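Local structure of zinc finger (CCCH type) motif-containing protein (Toxoplasma gondii, 7NG2) at residues T13-I18 / G132-P137; G34-S39 / G85-V90; C106-E111 / T145-R150. The protein probably reads N6-methyladenosine in RNA through the YTH domain that makes up this chain, within a CPSF4 protein of the mRNA cleavage and polyadenylation machinery. All blocks are in the same frame, centred on the assembly; numbering follows the deposited sequence.

Contact 1: residues T13-I18 / G132-P137; sequences TKRFFI and GTEVPP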
loop_
_atom_site.group_PDB
_atom_site.type_symbol
_atom_site.label_atom_id
_atom_site.label_comp_id
_atom_site.label_asym_id
_atom_site.label_seq_id
_atom_site.Cartn_x
_atom_site.Cartn_y
_atom_site.Cartn_z
ATOM N N THR A 13 5.280 16.077 -0.920
ATOM C CA THR A 13 3.856 15.783 -0.799
ATOM C C THR A 13 3.624 14.277 -0.832
ATOM O O THR A 13 4.332 13.526 -1.511
ATOM C CB THR A 13 3.061 16.458 -1.914
ATOM O OG1 THR A 13 3.534 15.989 -3.184
ATOM C CG2 THR A 13 3.228 17.984 -1.830
ATOM N N LYS A 14 2.630 13.829 -0.067
ATOM C CA LYS A 14 2.398 12.407 0.128
ATOM C C LYS A 14 0.909 12.123 0.150
ATOM O O LYS A 14 0.116 12.940 0.621
ATOM C CB LYS A 14 3.031 11.933 1.439
ATOM C CG LYS A 14 4.508 12.296 1.559
ATOM C CD LYS A 14 5.054 12.056 2.944
ATOM C CE LYS A 14 6.474 12.579 3.050
ATOM N NZ LYS A 14 6.541 14.037 3.230
ATOM N N ARG A 15 0.541 10.954 -0.373
ATOM C CA ARG A 15 -0.782 10.388 -0.168
ATOM C C ARG A 15 -0.602 8.938 0.239
ATOM O O ARG A 15 0.360 8.285 -0.164
ATOM C CB ARG A 15 -1.669 10.521 -1.415
ATOM C CG ARG A 15 -2.046 11.980 -1.701
ATOM C CD ARG A 15 -2.845 12.155 -2.975
ATOM N NE ARG A 15 -4.190 11.621 -2.829
ATOM C CZ ARG A 15 -5.109 11.688 -3.779
ATOM N NH1 ARG A 15 -4.814 12.267 -4.934
ATOM N NH2 ARG A 15 -6.313 11.188 -3.566
ATOM N N PHE A 16 -1.537 8.437 1.045
ATOM C CA PHE A 16 -1.407 7.148 1.722
ATOM C C PHE A 16 -2.676 6.335 1.510
ATOM O O PHE A 16 -3.775 6.802 1.841
ATOM C CB PHE A 16 -1.227 7.359 3.229
ATOM C CG PHE A 16 -0.037 8.197 3.614
ATOM C CD1 PHE A 16 -0.123 9.582 3.652
ATOM C CD2 PHE A 16 1.157 7.597 3.965
ATOM C CE1 PHE A 16 0.967 10.348 4.035
ATOM C CE2 PHE A 16 2.254 8.364 4.349
ATOM C CZ PHE A 16 2.151 9.745 4.369
ATOM N N PHE A 17 -2.533 5.128 0.977
ATOM C CA PHE A 17 -3.683 4.282 0.676
ATOM C C PHE A 17 -3.482 2.917 1.310
ATOM O O PHE A 17 -2.384 2.363 1.266
ATOM C CB PHE A 17 -3.854 4.090 -0.838
ATOM C CG PHE A 17 -4.132 5.365 -1.567
ATOM C CD1 PHE A 17 -3.089 6.157 -2.033
ATOM C CD2 PHE A 17 -5.435 5.790 -1.779
ATOM C CE1 PHE A 17 -3.333 7.343 -2.706
ATOM C CE2 PHE A 17 -5.684 6.983 -2.451
ATOM C CZ PHE A 17 -4.626 7.759 -2.915
ATOM N N ILE A 18 -4.547 2.377 1.902
ATOM C CA ILE A 18 -4.540 1.015 2.435
ATOM C C ILE A 18 -4.849 0.039 1.301
ATOM O O ILE A 18 -5.777 0.250 0.514
ATOM C CB ILE A 18 -5.524 0.888 3.613
ATOM C CG1 ILE A 18 -5.037 1.810 4.747
ATOM C CG2 ILE A 18 -5.638 -0.567 4.093
ATOM C CD1 ILE A 18 -5.956 1.974 5.918
ATOM N N GLY A 132 -7.964 0.188 -1.080
ATOM C CA GLY A 132 -7.906 1.516 -1.662
ATOM C C GLY A 132 -8.326 2.655 -0.755
ATOM O O GLY A 132 -8.322 3.806 -1.206
ATOM N N THR A 133 -8.693 2.378 0.494
ATOM C CA THR A 133 -9.100 3.444 1.397
ATOM C C THR A 133 -7.938 4.409 1.622
ATOM O O THR A 133 -6.841 3.992 1.989
ATOM C CB THR A 133 -9.524 2.844 2.738
ATOM O OG1 THR A 133 -10.710 2.050 2.574
ATOM C CG2 THR A 133 -9.796 3.944 3.757
ATOM N N GLU A 134 -8.195 5.701 1.444
ATOM C CA GLU A 134 -7.172 6.709 1.694
ATOM C C GLU A 134 -7.203 7.153 3.150
ATOM O O GLU A 134 -8.269 7.244 3.764
ATOM C CB GLU A 134 -7.346 7.928 0.778
ATOM C CG GLU A 134 -6.113 8.816 0.756
ATOM C CD GLU A 134 -6.118 9.901 -0.305
ATOM O OE1 GLU A 134 -7.084 10.015 -1.090
ATOM O OE2 GLU A 134 -5.132 10.669 -0.336
ATOM N N VAL A 135 -6.022 7.350 3.733
ATOM C CA VAL A 135 -5.953 7.923 5.079
ATOM C C VAL A 135 -5.355 9.323 5.020
ATOM O O VAL A 135 -4.551 9.630 4.133
ATOM C CB VAL A 135 -5.200 7.034 6.086
ATOM C CG1 VAL A 135 -5.907 5.704 6.284
ATOM C CG2 VAL A 135 -3.754 6.855 5.675
ATOM N N PRO A 136 -5.722 10.195 5.949
ATOM C CA PRO A 136 -5.173 11.562 5.965
ATOM C C PRO A 136 -3.675 11.539 6.192
ATOM O O PRO A 136 -3.130 10.578 6.764
ATOM C CB PRO A 136 -5.889 12.221 7.157
ATOM C CG PRO A 136 -7.076 11.362 7.436
ATOM C CD PRO A 136 -6.713 9.975 7.018
ATOM N N PRO A 137 -2.964 12.581 5.759
ATOM C CA PRO A 137 -1.498 12.535 5.823
ATOM C C PRO A 137 -0.933 12.462 7.233
ATOM O O PRO A 137 0.090 11.796 7.428
ATOM C CB PRO A 137 -1.073 13.819 5.095
ATOM C CG PRO A 137 -2.254 14.736 5.222
ATOM C CD PRO A 137 -3.454 13.829 5.145
HETATM O O HOH W 1 -3.415 10.592 1.800
#
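Phe-16, Ile-18 and Glu-134 contribute about half of the buried surface of this antiparallel pairing of the short strand 134-135 with strand 14-21. Phe-16 CB lies 3.6 Å from Val-135 CG2, and its ring reaches on to Pro-137 at the start of the next helix. Ile-18 sends CD1 to within 3.7 Å of Val-135 CG1. On the other side of the sheet, Glu-134 has CG anti to the backbone N (chi1 -165°) and an extended chain: its CG sits over one face of the Phe-17 ring, a CH-pi contact, while its carboxylate goes on to Arg-15. Arg-15 grips it side-on, NE to Glu-134 OE2 at 2.8 Å and NH2 to Glu-134 OE1 at 2.8 Å, both on the syn side and close to straight, though 31° and 26° out of the carboxylate plane. A water accepts from Phe-16 N and donates to Glu-134 OE2 and Val-135 O. Along the backbone, Ile-18 N bonds to Thr-133 O at 2.8 Å, Val-135 N to Phe-16 O at 3.0 Å and Gly-132 N to Ile-18 O at 2.7 Å. Two charge-assisted bonds plus the water fix the carboxylate's rotation and probably keep it ionised, so a short edge strand gains polar side-chain fastening beyond three backbone bonds.

Contact 2: residues G34-S39 / G85-V90; sequences GVWATS and GIWGPV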
loop_
_atom_site.group_PDB
_atom_site.type_symbol
_atom_site.label_atom_id
_atom_site.label_comp_id
_atom_site.label_asym_id
_atom_site.label_seq_id
_atom_site.Cartn_x
_atom_site.Cartn_y
_atom_site.Cartn_z
ATOM N N GLY A 34 8.269 -6.750 -6.927
ATOM C CA GLY A 34 8.051 -5.315 -6.916
ATOM C C GLY A 34 6.865 -4.891 -7.755
ATOM O O GLY A 34 6.974 -3.978 -8.576
ATOM N N VAL A 35 5.714 -5.528 -7.542
ATOM C CA VAL A 35 4.586 -5.375 -8.451
ATOM C C VAL A 35 3.288 -5.488 -7.663
ATOM O O VAL A 35 3.203 -6.208 -6.664
ATOM C CB VAL A 35 4.670 -6.422 -9.593
ATOM C CG1 VAL A 35 4.610 -7.847 -9.034
ATOM C CG2 VAL A 35 3.589 -6.190 -10.647
ATOM N N TRP A 36 2.263 -4.780 -8.133
ATOM C CA TRP A 36 0.919 -4.907 -7.584
ATOM C C TRP A 36 -0.087 -4.641 -8.697
ATOM O O TRP A 36 0.256 -4.095 -9.746
ATOM C CB TRP A 36 0.691 -3.941 -6.404
ATOM C CG TRP A 36 -0.504 -4.311 -5.589
ATOM C CD1 TRP A 36 -1.647 -3.590 -5.437
ATOM C CD2 TRP A 36 -0.670 -5.504 -4.813
ATOM N NE1 TRP A 36 -2.523 -4.262 -4.614
ATOM C CE2 TRP A 36 -1.948 -5.443 -4.225
ATOM C CE3 TRP A 36 0.132 -6.627 -4.577
ATOM C CZ2 TRP A 36 -2.442 -6.457 -3.395
ATOM C CZ3 TRP A 36 -0.360 -7.636 -3.759
ATOM C CH2 TRP A 36 -1.635 -7.541 -3.176
ATOM N N ALA A 37 -1.339 -5.021 -8.448
ATOM C CA ALA A 37 -2.451 -4.619 -9.295
ATOM C C ALA A 37 -3.677 -4.495 -8.409
ATOM O O ALA A 37 -3.786 -5.170 -7.381
ATOM C CB ALA A 37 -2.709 -5.607 -10.447
ATOM N N THR A 38 -4.612 -3.645 -8.816
ATOM C CA THR A 38 -5.810 -3.416 -8.023
ATOM C C THR A 38 -7.012 -3.299 -8.957
ATOM O O THR A 38 -6.889 -3.407 -10.180
ATOM C CB THR A 38 -5.607 -2.218 -7.078
ATOM O OG1 THR A 38 -6.701 -2.123 -6.160
ATOM C CG2 THR A 38 -5.502 -0.930 -7.862
ATOM N N SER A 39 -8.187 -3.107 -8.367
ATOM C CA SER A 39 -9.411 -2.964 -9.141
ATOM C C SER A 39 -9.284 -1.798 -10.122
ATOM O O SER A 39 -8.456 -0.900 -9.958
ATOM C CB SER A 39 -10.586 -2.718 -8.199
ATOM O OG SER A 39 -10.508 -1.398 -7.678
ATOM N N GLY A 85 0.218 -11.240 -16.657
ATOM C CA GLY A 85 -0.407 -12.474 -16.215
ATOM C C GLY A 85 0.095 -13.047 -14.910
ATOM O O GLY A 85 -0.303 -14.159 -14.550
ATOM N N ILE A 86 0.931 -12.312 -14.173
ATOM C CA ILE A 86 1.583 -12.867 -12.990
ATOM C C ILE A 86 0.579 -13.321 -11.935
ATOM O O ILE A 86 0.859 -14.250 -11.167
ATOM C CB ILE A 86 2.617 -11.869 -12.429
ATOM C CG1 ILE A 86 3.528 -12.566 -11.414
ATOM C CG2 ILE A 86 1.922 -10.634 -11.827
ATOM C CD1 ILE A 86 4.685 -11.707 -10.922
ATOM N N TRP A 87 -0.597 -12.696 -11.877
ATOM C CA TRP A 87 -1.557 -12.999 -10.821
ATOM C C TRP A 87 -2.481 -14.149 -11.174
ATOM O O TRP A 87 -3.298 -14.552 -10.343
ATOM C CB TRP A 87 -2.402 -11.768 -10.474
ATOM C CG TRP A 87 -1.574 -10.590 -10.120
ATOM C CD1 TRP A 87 -1.479 -9.420 -10.818
ATOM C CD2 TRP A 87 -0.683 -10.468 -9.004
ATOM N NE1 TRP A 87 -0.601 -8.573 -10.190
ATOM C CE2 TRP A 87 -0.094 -9.195 -9.079
ATOM C CE3 TRP A 87 -0.333 -11.312 -7.945
ATOM C CZ2 TRP A 87 0.825 -8.741 -8.132
ATOM C CZ3 TRP A 87 0.576 -10.864 -7.009
ATOM C CH2 TRP A 87 1.149 -9.591 -7.108
ATOM N N GLY A 88 -2.377 -14.692 -12.376
ATOM C CA GLY A 88 -3.301 -15.713 -12.804
ATOM C C GLY A 88 -4.608 -15.103 -13.265
ATOM O O GLY A 88 -4.687 -13.913 -13.577
ATOM N N PRO A 89 -5.665 -15.918 -13.307
ATOM C CA PRO A 89 -6.927 -15.467 -13.924
ATOM C C PRO A 89 -7.535 -14.210 -13.316
ATOM O O PRO A 89 -8.282 -13.505 -14.009
ATOM C CB PRO A 89 -7.843 -16.686 -13.762
ATOM C CG PRO A 89 -6.900 -17.849 -13.730
ATOM C CD PRO A 89 -5.689 -17.353 -12.981
ATOM N N VAL A 90 -7.259 -13.909 -12.044
ATOM C CA VAL A 90 -7.744 -12.660 -11.458
ATOM C C VAL A 90 -7.227 -11.441 -12.217
ATOM O O VAL A 90 -7.839 -10.370 -12.156
ATOM C CB VAL A 90 -7.431 -12.600 -9.946
ATOM C CG1 VAL A 90 -5.961 -12.319 -9.725
ATOM C CG2 VAL A 90 -8.289 -11.539 -9.260
#
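Trp-87 sets CZ2 and CH2 against Val-35 and Trp-36, and its pyrrole NE1 and CD1 against Ala-37 CB. The two indoles meet obliquely: their six-membered rings have centroids 5.5 Å apart and planes at 72°, and the nearest side-chain atoms are Trp-36 CE3 and Trp-87 CH2, 4.0 Å apart. Trp-36 gets there with CG anti to the backbone N (chi1 -164°), although its first bond points away. At the rim of the Trp-87 ring, Val-35 O lies in the ring plane, 3.8 Å from Trp-87 CZ2. Val-35 CG1 approaches Trp-87 CZ2 at 4.0 Å, and Ala-37 CB stands 3.6 Å from Trp-87 NE1, so three successive residues follow the indole from its six-membered ring to NE1. The preceding Ile-86 lays CG2 over one face, 3.6 Å above the Trp-87 plane and offset toward the rim. No hydrogen bond crosses the contact; Trp-87 NE1 makes a weak one to Asn-97. A bound isopropyl alcohol, probably from the crystallisation liquor, lies about 4 Å from the Trp-87 side chain. This meeting of two tryptophans is an arrangement consistent with two walls of the aromatic cage by which YTH domains hold N6-methyladenosine, here in the apo form.

Contact 3: residues C106-E111 / T145-R150; sequences CKIEFE and TWMSQR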
loop_
_atom_site.group_PDB
_atom_site.type_symbol
_atom_site.label_atom_id
_atom_site.label_comp_id
_atom_site.label_asym_id
_atom_site.label_seq_id
_atom_site.Cartn_x
_atom_site.Cartn_y
_atom_site.Cartn_z
ATOM N N CYS A 106 7.027 -5.670 8.126
ATOM C CA CYS A 106 6.927 -5.633 9.578
ATOM C C CYS A 106 5.666 -6.373 9.985
ATOM O O CYS A 106 4.907 -6.867 9.148
ATOM C CB CYS A 106 6.810 -4.192 10.084
ATOM S SG CYS A 106 5.387 -3.288 9.420
ATOM N N LYS A 107 5.440 -6.420 11.290
ATOM C CA LYS A 107 4.181 -6.872 11.859
ATOM C C LYS A 107 3.710 -5.804 12.830
ATOM O O LYS A 107 4.428 -5.456 13.774
ATOM C CB LYS A 107 4.363 -8.211 12.572
ATOM C CG LYS A 107 4.953 -9.281 11.678
ATOM C CD LYS A 107 4.448 -10.663 12.022
ATOM C CE LYS A 107 5.063 -11.707 11.104
ATOM N NZ LYS A 107 4.712 -13.094 11.520
ATOM N N ILE A 108 2.517 -5.271 12.589
ATOM C CA ILE A 108 1.861 -4.359 13.522
ATOM C C ILE A 108 0.366 -4.623 13.454
ATOM O O ILE A 108 -0.195 -4.770 12.368
ATOM C CB ILE A 108 2.209 -2.883 13.230
ATOM C CG1 ILE A 108 1.628 -1.962 14.305
ATOM C CG2 ILE A 108 1.745 -2.469 11.833
ATOM C CD1 ILE A 108 2.179 -0.546 14.246
ATOM N N GLU A 109 -0.278 -4.723 14.609
ATOM C CA GLU A 109 -1.696 -5.045 14.681
ATOM C C GLU A 109 -2.520 -3.772 14.804
ATOM O O GLU A 109 -2.121 -2.830 15.495
ATOM C CB GLU A 109 -1.985 -5.939 15.890
ATOM C CG GLU A 109 -1.232 -7.258 15.896
ATOM C CD GLU A 109 -1.814 -8.266 14.920
ATOM O OE1 GLU A 109 -3.038 -8.220 14.670
ATOM O OE2 GLU A 109 -1.047 -9.107 14.405
ATOM N N PHE A 110 -3.693 -3.764 14.159
ATOM C CA PHE A 110 -4.615 -2.645 14.325
ATOM C C PHE A 110 -4.878 -2.377 15.802
ATOM O O PHE A 110 -4.966 -1.220 16.229
ATOM C CB PHE A 110 -5.944 -2.941 13.626
ATOM C CG PHE A 110 -5.850 -3.051 12.120
ATOM C CD1 PHE A 110 -5.189 -2.096 11.362
ATOM C CD2 PHE A 110 -6.452 -4.114 11.464
ATOM C CE1 PHE A 110 -5.126 -2.211 9.973
ATOM C CE2 PHE A 110 -6.394 -4.233 10.082
ATOM C CZ PHE A 110 -5.729 -3.281 9.339
ATOM N N GLU A 111 -5.002 -3.437 16.601
ATOM C CA GLU A 111 -5.327 -3.249 18.010
ATOM C C GLU A 111 -4.199 -2.595 18.797
ATOM O O GLU A 111 -4.469 -1.990 19.839
ATOM C CB GLU A 111 -5.756 -4.568 18.643
ATOM C CG GLU A 111 -7.176 -4.958 18.268
ATOM C CD GLU A 111 -7.803 -5.913 19.257
ATOM O OE1 GLU A 111 -8.872 -6.478 18.940
ATOM O OE2 GLU A 111 -7.234 -6.089 20.353
ATOM N N THR A 145 5.696 5.761 10.064
ATOM C CA THR A 145 6.735 5.910 11.089
ATOM C C THR A 145 6.712 4.745 12.071
ATOM O O THR A 145 7.748 4.128 12.355
ATOM C CB THR A 145 6.568 7.237 11.830
ATOM O OG1 THR A 145 6.810 8.315 10.922
ATOM C CG2 THR A 145 7.557 7.322 13.008
ATOM N N TRP A 146 5.528 4.416 12.591
ATOM C CA TRP A 146 5.432 3.329 13.562
ATOM C C TRP A 146 5.834 1.989 12.946
ATOM O O TRP A 146 6.512 1.182 13.593
ATOM C CB TRP A 146 4.033 3.276 14.170
ATOM C CG TRP A 146 3.744 4.467 15.032
ATOM C CD1 TRP A 146 4.632 5.144 15.837
ATOM C CD2 TRP A 146 2.484 5.131 15.184
ATOM N NE1 TRP A 146 3.994 6.183 16.477
ATOM C CE2 TRP A 146 2.678 6.197 16.091
ATOM C CE3 TRP A 146 1.211 4.936 14.635
ATOM C CZ2 TRP A 146 1.647 7.054 16.465
ATOM C CZ3 TRP A 146 0.187 5.791 15.012
ATOM C CH2 TRP A 146 0.413 6.839 15.913
ATOM N N MET A 147 5.444 1.743 11.688
ATOM C CA MET A 147 5.897 0.529 11.007
ATOM C C MET A 147 7.411 0.527 10.847
ATOM O O MET A 147 8.072 -0.493 11.088
ATOM C CB MET A 147 5.222 0.388 9.638
ATOM C CG MET A 147 3.777 -0.068 9.706
ATOM S SD MET A 147 3.138 -0.617 8.110
ATOM C CE MET A 147 2.094 0.742 7.649
ATOM N N SER A 148 7.979 1.659 10.428
ATOM C CA SER A 148 9.416 1.710 10.194
ATOM C C SER A 148 10.205 1.422 11.463
ATOM O O SER A 148 11.291 0.832 11.392
ATOM C CB SER A 148 9.808 3.060 9.603
ATOM O OG SER A 148 9.251 3.212 8.316
ATOM N N GLN A 149 9.663 1.797 12.635
ATOM C CA GLN A 149 10.358 1.578 13.906
ATOM C C GLN A 149 10.367 0.116 14.331
ATOM O O GLN A 149 11.201 -0.270 15.157
ATOM C CB GLN A 149 9.701 2.381 15.030
ATOM C CG GLN A 149 9.784 3.854 14.808
ATOM C CD GLN A 149 9.038 4.652 15.848
ATOM O OE1 GLN A 149 8.267 4.114 16.650
ATOM N NE2 GLN A 149 9.268 5.944 15.842
ATOM N N ARG A 150 9.443 -0.690 13.813
ATOM C CA ARG A 150 9.382 -2.097 14.155
ATOM C C ARG A 150 10.582 -2.817 13.551
ATOM O O ARG A 150 11.184 -2.337 12.585
ATOM C CB ARG A 150 8.106 -2.710 13.577
ATOM C CG ARG A 150 6.823 -2.221 14.224
ATOM C CD ARG A 150 6.693 -2.763 15.630
ATOM N NE ARG A 150 5.627 -2.103 16.375
ATOM C CZ ARG A 150 4.490 -2.692 16.729
ATOM N NH1 ARG A 150 4.264 -3.960 16.405
ATOM N NH2 ARG A 150 3.580 -2.011 17.412
#
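Arg-150 starts out toward strand 106-109, and the bend at chi2 (-71°) lays its guanidinium across the side chain of Ile-108. On the strand, Cys-106 places SG between its backbone N and carbonyl carbon (chi1 58°), aiming the sulfur at Met-147. Ile-108 splits its branches: CG2 goes to the methionine, while CG1 and CD1 run along the arginine. The result is a small apolar cluster with a charged group laid over its border. Cys-106 SG touches Met-147 CG at 3.6 Å and lies 3.7 Å from Met-147 SD. Ile-108 CG2 reaches Met-147 CG at 3.8 Å, the two side chains crossing at about a right angle, and Ile-108 CD1 comes to 4.2 Å from Trp-146 CB. Over one face of the Arg-150 guanidinium lies Ile-108 CG1, 3.5 Å from its plane and offset toward the rim. Arg-150 NH1 also gives a weak, strongly bent hydrogen bond to Lys-107 O, at 3.0 Å. The firmer polar partner is Glu-112, whose carboxylate forms a salt bridge with Arg-150 NH2; the same glutamate accepts from Glu-109 N, tying the arginine to the 3-10 segment that follows the strand. Met-147 also packs on Phe-68 and Phe-71 of the adjacent strand 67-74 and on Leu-59 of strand 55-62. Cys-106 and Ile-108 point toward the helix, whereas Lys-107 and Glu-109 between and after them point away, the ordinary alternation of a strand. The axes of strand 106-109 and of helix residues 145-149 approach to 8.3 Å, with their directions 128° apart. This is helix-on-sheet packing of the alpha/beta YTH fold: the last turn of helix 137-149 rests on the end of strand 98-109, with the Arg-150 guanidinium across Ile-108 beside that apolar contact.

From the N terminus, strand 14-21 opens contact 1, which closes only when residues 132-137 return to pair with it, a loop holding most of the domain. Contact 2 forms wholly within that loop, joining strand 35-36 to the segment before strand 98-109. Contact 3 begins after contact 2 has closed, so those two follow in series, but it crosses contact 1: residues 106-111 precede 132-137, and their partners 145-150 come after. Strands 35-36 and 134-135 are the outermost strands of one mixed sheet. Contacts 2 and 1 therefore involve its two edges, while contact 3 packs helix 137-149, directly following strand 134-135, onto strand 98-109.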